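Local structure of mannan endo-1,4-beta-mannosidase (Mytilus edulis, 2C0H) at residues F179-R182 and H183-G186; W226-K229 and A230-A234; N239-D243 and H244-K248; F277-S280 and F281-R285. The protein hydrolyses internal beta-1,4 linkages in the backbones of mannans, releasing short manno-oligosaccharides, as a monomeric endo-acting glycoside hydrolase of family 5. The protein carries 3 engineered substitutions. One frame throughout, in Å; residues are numbered along the deposited sequence.

Contact 1. Residues F179-R182 and H183-G186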
# COMPACT_ATOMS: atom_id res chain seq x y z
N PHE A 179 -8.55 -16.93 10.39
CA PHE A 179 -9.48 -15.92 10.94
C PHE A 179 -9.37 -15.77 12.46
O PHE A 179 -10.03 -14.90 13.04
CB PHE A 179 -10.94 -16.23 10.60
CG PHE A 179 -11.22 -16.31 9.12
CD1 PHE A 179 -10.51 -15.55 8.20
CD2 PHE A 179 -12.24 -17.13 8.66
CE1 PHE A 179 -10.80 -15.63 6.84
CE2 PHE A 179 -12.54 -17.20 7.31
CZ PHE A 179 -11.82 -16.47 6.40
N ASP A 180 -8.54 -16.59 13.11
CA ASP A 180 -8.37 -16.56 14.56
C ASP A 180 -7.48 -15.36 14.89
O ASP A 180 -6.41 -15.20 14.30
CB ASP A 180 -7.72 -17.87 15.02
CG ASP A 180 -7.75 -18.06 16.54
OD1 ASP A 180 -8.47 -18.97 17.02
OD2 ASP A 180 -7.03 -17.33 17.25
N THR A 181 -7.91 -14.50 15.81
CA THR A 181 -7.13 -13.31 16.15
C THR A 181 -6.65 -13.30 17.61
O THR A 181 -6.31 -12.24 18.14
CB THR A 181 -7.92 -12.00 15.85
OG1 THR A 181 -9.12 -11.97 16.62
CG2 THR A 181 -8.26 -11.90 14.37
N ARG A 182 -6.59 -14.47 18.24
CA ARG A 182 -6.12 -14.56 19.64
C ARG A 182 -4.68 -14.09 19.77
O ARG A 182 -4.30 -13.49 20.78
CB ARG A 182 -6.28 -15.97 20.22
CG ARG A 182 -7.71 -16.31 20.54
CD ARG A 182 -7.85 -17.69 21.15
NE ARG A 182 -7.55 -18.74 20.19
CZ ARG A 182 -6.43 -19.47 20.17
NH1 ARG A 182 -5.45 -19.27 21.05
NH2 ARG A 182 -6.28 -20.41 19.24
N HIS A 183 -3.90 -14.33 18.72
CA HIS A 183 -2.50 -13.90 18.70
C HIS A 183 -2.33 -12.38 18.63
O HIS A 183 -1.22 -11.90 18.87
CB HIS A 183 -1.73 -14.56 17.56
CG HIS A 183 -2.14 -14.09 16.20
ND1 HIS A 183 -3.33 -14.45 15.62
CD2 HIS A 183 -1.52 -13.28 15.31
CE1 HIS A 183 -3.44 -13.89 14.43
NE2 HIS A 183 -2.35 -13.17 14.22
N LEU A 184 -3.39 -11.65 18.28
CA LEU A 184 -3.35 -10.18 18.24
C LEU A 184 -3.74 -9.54 19.57
O LEU A 184 -3.62 -8.32 19.74
CB LEU A 184 -4.25 -9.63 17.13
CG LEU A 184 -3.97 -10.10 15.69
CD1 LEU A 184 -4.91 -9.42 14.68
CD2 LEU A 184 -2.51 -9.88 15.31
N SER A 185 -4.22 -10.34 20.51
CA SER A 185 -4.47 -9.86 21.88
C SER A 185 -3.18 -9.32 22.50
O SER A 185 -2.15 -9.97 22.46
CB SER A 185 -5.06 -10.97 22.75
OG SER A 185 -6.39 -11.26 22.36
N GLY A 186 -3.24 -8.10 23.05
CA GLY A 186 -2.06 -7.45 23.63
C GLY A 186 -1.15 -6.76 22.63
O GLY A 186 -0.13 -6.17 23.03
O HOH W 1 -4.61 -16.63 17.00

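Contact 2. Residues W226-K229 and A230-A234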
# COMPACT_ATOMS: atom_id res chain seq x y z
N TRP A 226 -0.25 -3.26 9.12
CA TRP A 226 0.33 -2.48 10.22
C TRP A 226 1.50 -3.14 10.94
O TRP A 226 2.36 -2.44 11.49
CB TRP A 226 -0.77 -2.05 11.21
CG TRP A 226 -0.57 -2.45 12.65
CD1 TRP A 226 -0.13 -1.65 13.68
CD2 TRP A 226 -0.84 -3.73 13.23
NE1 TRP A 226 -0.09 -2.37 14.84
CE2 TRP A 226 -0.53 -3.64 14.60
CE3 TRP A 226 -1.31 -4.95 12.73
CZ2 TRP A 226 -0.67 -4.72 15.47
CZ3 TRP A 226 -1.44 -6.02 13.59
CH2 TRP A 226 -1.12 -5.90 14.95
N ASN A 227 1.54 -4.46 10.95
CA ASN A 227 2.53 -5.22 11.73
C ASN A 227 2.64 -6.64 11.19
O ASN A 227 1.65 -7.22 10.75
CB ASN A 227 2.15 -5.23 13.21
CG ASN A 227 3.20 -5.88 14.11
OD1 ASN A 227 3.19 -7.09 14.32
ND2 ASN A 227 4.06 -5.07 14.71
N MET A 228 3.84 -7.20 11.23
CA MET A 228 4.07 -8.56 10.76
C MET A 228 3.21 -9.64 11.45
O MET A 228 2.99 -10.70 10.86
CB MET A 228 5.55 -8.91 10.93
CG MET A 228 6.00 -10.19 10.29
SD MET A 228 5.78 -10.29 8.50
CE MET A 228 6.79 -8.94 7.99
N LYS A 229 2.72 -9.39 12.66
CA LYS A 229 1.82 -10.34 13.34
C LYS A 229 0.56 -10.71 12.57
O LYS A 229 -0.04 -11.74 12.86
CB LYS A 229 1.42 -9.83 14.73
CG LYS A 229 2.56 -9.90 15.73
CD LYS A 229 2.17 -9.38 17.08
CE LYS A 229 3.29 -9.61 18.08
NZ LYS A 229 2.96 -9.04 19.43
N ALA A 230 0.19 -9.89 11.59
CA ALA A 230 -0.98 -10.15 10.74
C ALA A 230 -0.59 -10.59 9.32
O ALA A 230 -1.46 -10.73 8.45
CB ALA A 230 -1.86 -8.92 10.71
N ASP A 231 0.71 -10.79 9.06
CA ASP A 231 1.22 -10.96 7.69
C ASP A 231 2.19 -12.15 7.52
O ASP A 231 2.90 -12.22 6.52
CB ASP A 231 1.90 -9.65 7.19
CG ASP A 231 1.72 -9.41 5.69
OD1 ASP A 231 2.20 -10.22 4.87
OD2 ASP A 231 1.11 -8.38 5.31
N THR A 232 2.19 -13.09 8.47
CA THR A 232 2.99 -14.32 8.36
C THR A 232 2.35 -15.48 9.12
O THR A 232 1.73 -15.28 10.17
CB THR A 232 4.46 -14.13 8.87
OG1 THR A 232 5.20 -15.33 8.67
CG2 THR A 232 4.52 -13.76 10.34
N ASP A 233 2.50 -16.69 8.58
CA ASP A 233 2.08 -17.90 9.26
C ASP A 233 3.21 -18.52 10.09
O ASP A 233 3.01 -19.55 10.74
CB ASP A 233 1.54 -18.92 8.25
CG ASP A 233 0.22 -18.48 7.62
OD1 ASP A 233 -0.65 -17.92 8.33
OD2 ASP A 233 0.02 -18.72 6.40
N ALA A 234 4.40 -17.92 10.07
CA ALA A 234 5.51 -18.34 10.92
C ALA A 234 5.43 -17.70 12.32
O ALA A 234 4.59 -16.84 12.56
CB ALA A 234 6.83 -17.99 10.26

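Contact 3. Residues N239-D243 and H244-K248. With SO4 (sulfate ion), chain B.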
# COMPACT_ATOMS: atom_id res chain seq x y z
N ASN A 239 -1.24 -15.22 8.73
CA ASN A 239 -1.27 -14.27 7.61
C ASN A 239 -2.70 -14.05 7.12
O ASN A 239 -3.25 -14.91 6.46
CB ASN A 239 -0.38 -14.77 6.46
CG ASN A 239 -0.20 -13.75 5.32
OD1 ASN A 239 -0.72 -12.64 5.34
ND2 ASN A 239 0.57 -14.15 4.31
N LEU A 240 -3.26 -12.89 7.42
CA LEU A 240 -4.60 -12.50 6.93
C LEU A 240 -4.70 -12.32 5.42
O LEU A 240 -5.82 -12.30 4.89
CB LEU A 240 -5.03 -11.18 7.57
CG LEU A 240 -5.25 -11.10 9.08
CD1 LEU A 240 -5.50 -9.66 9.52
CD2 LEU A 240 -6.42 -11.98 9.48
N TYR A 241 -3.57 -12.15 4.73
CA TYR A 241 -3.58 -11.74 3.31
C TYR A 241 -3.08 -12.80 2.35
O TYR A 241 -2.85 -12.48 1.19
CB TYR A 241 -2.78 -10.44 3.16
CG TYR A 241 -3.25 -9.41 4.15
CD1 TYR A 241 -4.51 -8.85 4.05
CD2 TYR A 241 -2.44 -9.03 5.22
CE1 TYR A 241 -4.95 -7.92 4.98
CE2 TYR A 241 -2.88 -8.10 6.14
CZ TYR A 241 -4.12 -7.55 6.02
OH TYR A 241 -4.56 -6.63 6.95
N SER A 242 -2.94 -14.04 2.81
CA SER A 242 -2.51 -15.14 1.95
C SER A 242 -3.63 -15.43 0.96
O SER A 242 -4.77 -15.10 1.22
CB SER A 242 -2.18 -16.40 2.76
OG SER A 242 -3.35 -17.01 3.32
N ASP A 243 -3.29 -16.06 -0.16
CA ASP A 243 -4.30 -16.45 -1.15
C ASP A 243 -5.40 -17.28 -0.49
O ASP A 243 -6.60 -17.03 -0.71
CB ASP A 243 -3.67 -17.28 -2.28
CG ASP A 243 -2.68 -16.50 -3.13
OD1 ASP A 243 -2.48 -15.28 -2.90
OD2 ASP A 243 -2.08 -17.11 -4.05
N HIS A 244 -5.00 -18.26 0.31
CA HIS A 244 -5.96 -19.14 1.00
C HIS A 244 -6.96 -18.38 1.88
O HIS A 244 -8.17 -18.63 1.81
CB HIS A 244 -5.24 -20.20 1.85
CG HIS A 244 -6.17 -21.17 2.50
ND1 HIS A 244 -6.68 -22.27 1.84
CD2 HIS A 244 -6.72 -21.19 3.74
CE1 HIS A 244 -7.49 -22.93 2.65
NE2 HIS A 244 -7.53 -22.30 3.81
N CYS A 245 -6.45 -17.46 2.69
CA CYS A 245 -7.30 -16.67 3.57
C CYS A 245 -8.25 -15.74 2.79
O CYS A 245 -9.44 -15.67 3.11
CB CYS A 245 -6.45 -15.84 4.52
SG CYS A 245 -7.38 -14.91 5.75
N LEU A 246 -7.73 -15.02 1.80
CA LEU A 246 -8.56 -14.07 1.05
C LEU A 246 -9.66 -14.76 0.26
O LEU A 246 -10.79 -14.25 0.17
CB LEU A 246 -7.73 -13.19 0.10
CG LEU A 246 -6.76 -12.22 0.79
CD1 LEU A 246 -6.01 -11.45 -0.26
CD2 LEU A 246 -7.48 -11.28 1.75
N VAL A 247 -9.33 -15.90 -0.33
CA VAL A 247 -10.33 -16.62 -1.13
C VAL A 247 -11.36 -17.26 -0.20
O VAL A 247 -12.55 -17.28 -0.52
CB VAL A 247 -9.66 -17.63 -2.10
CG1 VAL A 247 -10.71 -18.39 -2.90
CG2 VAL A 247 -8.75 -16.90 -3.05
N LYS A 248 -10.93 -17.76 0.96
CA LYS A 248 -11.89 -18.28 1.96
C LYS A 248 -12.82 -17.15 2.44
O LYS A 248 -14.02 -17.36 2.63
CB LYS A 248 -11.16 -18.93 3.14
CG LYS A 248 -12.06 -19.55 4.21
CD LYS A 248 -12.67 -20.86 3.76
CE LYS A 248 -13.37 -21.57 4.93
NZ LYS A 248 -13.90 -22.93 4.58
S SO4 B . -0.96 -19.14 -0.02
O1 SO4 B . -0.82 -17.72 -0.36
O2 SO4 B . -2.35 -19.42 0.33
O3 SO4 B . -0.13 -19.51 1.13
O4 SO4 B . -0.58 -19.96 -1.17

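Contact 4. Residues F277-S280 and F281-R285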
# COMPACT_ATOMS: atom_id res chain seq x y z
N PHE A 277 13.07 -5.74 10.30
CA PHE A 277 14.45 -5.31 10.53
C PHE A 277 15.25 -6.20 11.51
O PHE A 277 16.43 -5.92 11.76
CB PHE A 277 14.49 -3.83 10.96
CG PHE A 277 14.12 -2.87 9.85
CD1 PHE A 277 14.94 -2.70 8.74
CD2 PHE A 277 12.95 -2.13 9.90
CE1 PHE A 277 14.60 -1.83 7.71
CE2 PHE A 277 12.61 -1.26 8.87
CZ PHE A 277 13.42 -1.11 7.77
N LYS A 278 14.63 -7.25 12.05
CA LYS A 278 15.31 -8.20 12.95
C LYS A 278 15.55 -9.57 12.29
O LYS A 278 16.16 -10.46 12.91
CB LYS A 278 14.50 -8.41 14.23
CG LYS A 278 14.34 -7.15 15.10
CD LYS A 278 15.68 -6.51 15.48
CE LYS A 278 16.60 -7.46 16.22
NZ LYS A 278 17.84 -6.74 16.69
N HIS A 279 15.10 -9.72 11.05
CA HIS A 279 15.18 -11.00 10.34
C HIS A 279 15.34 -10.79 8.84
O HIS A 279 14.99 -9.73 8.31
CB HIS A 279 13.89 -11.81 10.55
CG HIS A 279 13.54 -12.05 11.99
ND1 HIS A 279 14.11 -13.06 12.73
CD2 HIS A 279 12.69 -11.40 12.81
CE1 HIS A 279 13.62 -13.02 13.96
NE2 HIS A 279 12.76 -12.02 14.03
N SER A 280 15.83 -11.81 8.17
CA SER A 280 15.81 -11.86 6.71
C SER A 280 14.41 -12.22 6.24
O SER A 280 13.63 -12.84 6.98
CB SER A 280 16.84 -12.86 6.18
OG SER A 280 18.16 -12.39 6.44
N PHE A 281 14.09 -11.80 5.01
CA PHE A 281 12.82 -12.09 4.38
C PHE A 281 12.46 -13.58 4.52
O PHE A 281 11.30 -13.91 4.77
CB PHE A 281 12.88 -11.67 2.91
CG PHE A 281 11.73 -12.15 2.07
CD1 PHE A 281 10.54 -11.47 2.06
CD2 PHE A 281 11.88 -13.26 1.27
CE1 PHE A 281 9.48 -11.91 1.25
CE2 PHE A 281 10.84 -13.71 0.47
CZ PHE A 281 9.64 -13.04 0.47
N SER A 282 13.43 -14.46 4.33
CA SER A 282 13.16 -15.91 4.34
C SER A 282 12.63 -16.47 5.67
O SER A 282 12.01 -17.53 5.71
CB SER A 282 14.41 -16.68 3.90
OG SER A 282 15.49 -16.40 4.78
N ASN A 283 12.86 -15.76 6.77
CA ASN A 283 12.31 -16.14 8.08
C ASN A 283 10.79 -16.25 8.11
O ASN A 283 10.24 -17.03 8.89
CB ASN A 283 12.75 -15.10 9.12
CG ASN A 283 12.16 -15.36 10.50
OD1 ASN A 283 11.26 -14.63 10.95
ND2 ASN A 283 12.68 -16.36 11.19
N PHE A 284 10.12 -15.46 7.26
CA PHE A 284 8.66 -15.29 7.32
C PHE A 284 7.89 -16.26 6.45
O PHE A 284 6.66 -16.28 6.51
CB PHE A 284 8.30 -13.83 7.02
CG PHE A 284 8.88 -12.87 8.00
CD1 PHE A 284 8.40 -12.82 9.29
CD2 PHE A 284 9.92 -12.03 7.64
CE1 PHE A 284 8.94 -11.96 10.22
CE2 PHE A 284 10.46 -11.15 8.56
CZ PHE A 284 9.98 -11.11 9.85
N ARG A 285 8.60 -17.05 5.67
CA ARG A 285 8.01 -18.16 4.90
C ARG A 285 6.91 -17.69 3.94
O ARG A 285 5.85 -18.33 3.81
CB ARG A 285 7.50 -19.27 5.82
CG ARG A 285 8.45 -19.73 6.93
CD ARG A 285 9.86 -20.04 6.44
NE ARG A 285 9.90 -21.05 5.38
CZ ARG A 285 10.99 -21.36 4.68
NH1 ARG A 285 12.14 -20.74 4.91
NH2 ARG A 285 10.92 -22.30 3.74

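Contact 1. Residues F179-R182 and H183-G186
The imidazole of H183 points an edge at the backbone of D180. Its CE1 lies 3.2 Å from D180 O, close to the ring plane. CG of H183 sits between its backbone N and carbonyl carbon (chi1 69°), which folds the ring back along the preceding residues. L184 packs on one face of the ring, with CG 3.8 Å above the plane and toward the rim. L184 also touches T181: CD1 lies 4.1 Å from T181 CB, the two side chains crossing at a slant. The backbone makes a short 3-10 turn, with L184 N bonded to T181 O and S185 N to R182 O.

The carboxylate of D180 starts this turn. Its OD2 accepts from R182 N at 3.1 Å, an Asx turn. R182 bends at chi3 and brings its guanidinium back to D180, where NE forms a salt bridge to OD2 at 3.3 Å. A water joins D180 OD2 to H183 N and also bonds H183 ND1 at 2.9 Å. At its far end, H183 NE2 makes a weak bond to K229 O, and the ring meets H238 edge-to-face.

The D180 carboxylate is thus shared by the R182 N-H, the R182 guanidinium and the water, while H183 has polar partners at both ring nitrogens. L184 packs near W226, which probably binds substrate.

Contact 2. Residues W226-K229 and A230-A234
A230 has the most surface buried by this contact, and its methyl group meets W226. CB of A230 lies 4.1 Å from W226 CZ3, at the edge of the indole and near its plane. The backbone N of A230 bonds to N227 O in a nearly straight line, with an N-H...O angle of 169°. The donor comes from above the carbonyl plane. This bond and the next, D231 N to M228 O at 2.9 Å, form a 3-10 turn.

M228 comes next in burial. Bends at chi2 and chi3 (60° and 61°) bring its SD beside D231 CB, 4.1 Å away. CG of M228 lies 3.9 Å from T232 CG2. The M228 and T232 side chains cross at about a right angle. F284 and strands 260-263 and 290-294 supply further contacts for the methionine.

T232 turns CG2 to M228 and uses OG1 for polar bonds. OG1 accepts from A234 N at 3.1 Å, an ST turn, and is also bonded to F284 O. At the start of the segment, N227 OD1 accepts from K229 N at 2.9 Å and makes an Asx turn.

A230 and M228 therefore pack apolar groups on different neighbours, W226 for the one and D231 and T232 for the other. Side-chain oxygens satisfy backbone N-H groups near the two ends of the turn. D231 O, by contrast, is buried and has no polar partner in the model. W226, a probable substrate-binding residue close to the predicted proton donor E163, sits directly on this turn.

Contact 3. Residues N239-D243 and H244-K248
S242 caps the helix that carries C245. Its OG accepts from C245 N at 3.2 Å, with an N-H...O angle of 165°. OG lies between the backbone N and carbonyl carbon of its own residue (chi1 70°), which turns it toward the first turn of the helix. With S242 replaced by an alanine, C245 N would probably lose its side-chain cap. The regular bonds follow: L246 N to S242 O and V247 N to D243 O, both 3.0 Å.

A sulfate ion, probably from the crystallisation liquor, binds two more N-H groups at this end. D243 N donates to sulfate O1 at 3.0 Å. H244 N donates to sulfate O2 at 2.9 Å. K287 also bonds the ion. The helix dipole is likely to favour such an anion.

Behind the cap, a type I turn runs from N239 to S242. N239 OD1 accepts from Y241 N, an Asx turn. L240 O is buried, with C245 SG 3.2 Å away. L246 CD1 packs 3.6 Å from Y241 O.

D243 is salt-bridged to K288. Y241 leans on strands 221-225 and 260-263 and bonds E165, while L240 and L246 pack on helix 198-215.

Contact 4. Residues F277-S280 and F281-R285
S280 leads into F281, the first residue of a short 3-10 turn in one of the loops of this (beta/alpha)8 barrel. The loop joins strand 260-263 to strand 290-294. CG of F281 is anti to its backbone N (chi1 169°), and the side chain touches M290 of strand 290-294.

S282 is more exposed. Its OG lies 4.0 Å from S280 CB.

N283 carries most of the side-chain contact. Its backbone N bonds to S280 O at 3.0 Å, which closes the turn. Its amide lies over the imidazole of H279, the two planes only 8° apart and stacked. OD1 sits 3.6 Å above the ring plane, displaced toward the rim. On the H279 side, the ring is fixed by a bond from NE2 to N273 O. A leucine in place of H279 would probably lose the flat partner of the N283 amide and leave N273 O without this donor.

F284 follows with its ring at 82° to the H279 ring, the centroids 5.7 Å apart. The pair is oblique. CE2 of F284 lies 4.0 Å from H279 CB, and N283 OD1 also stands over one face of the phenyl ring. That oxygen therefore packs against two aromatic rings.

R285 leaves the turn with positive phi and folds its side chain back through bends at chi1, chi2 and chi3. Its NH1 makes a weak bond to S282 O at 3.3 Å.

How the contacts relate
The contacts come in series along the chain, and none nests in or crosses another. Contact 1 forms a turn in the loop between strand 155-162 and helix 198-215. Contact 2 lies just beyond strand 221-225, and contact 3 ends the same loop by starting helix 243-250. Contact 4 turns the chain between strands 260-263 and 290-294. Contact 2 is the hub. It touches contact 1 through K229, contact 3 through D233-N239 and A230-L240, and contact 4 through T232 and M228 against F284. Contact 1 also packs F179 on contact 3. Together they join the loops after strands 155-162, 221-225 and 260-263. Contacts 1 and 2 lie nearest W226; contact 4 is away from the predicted sites.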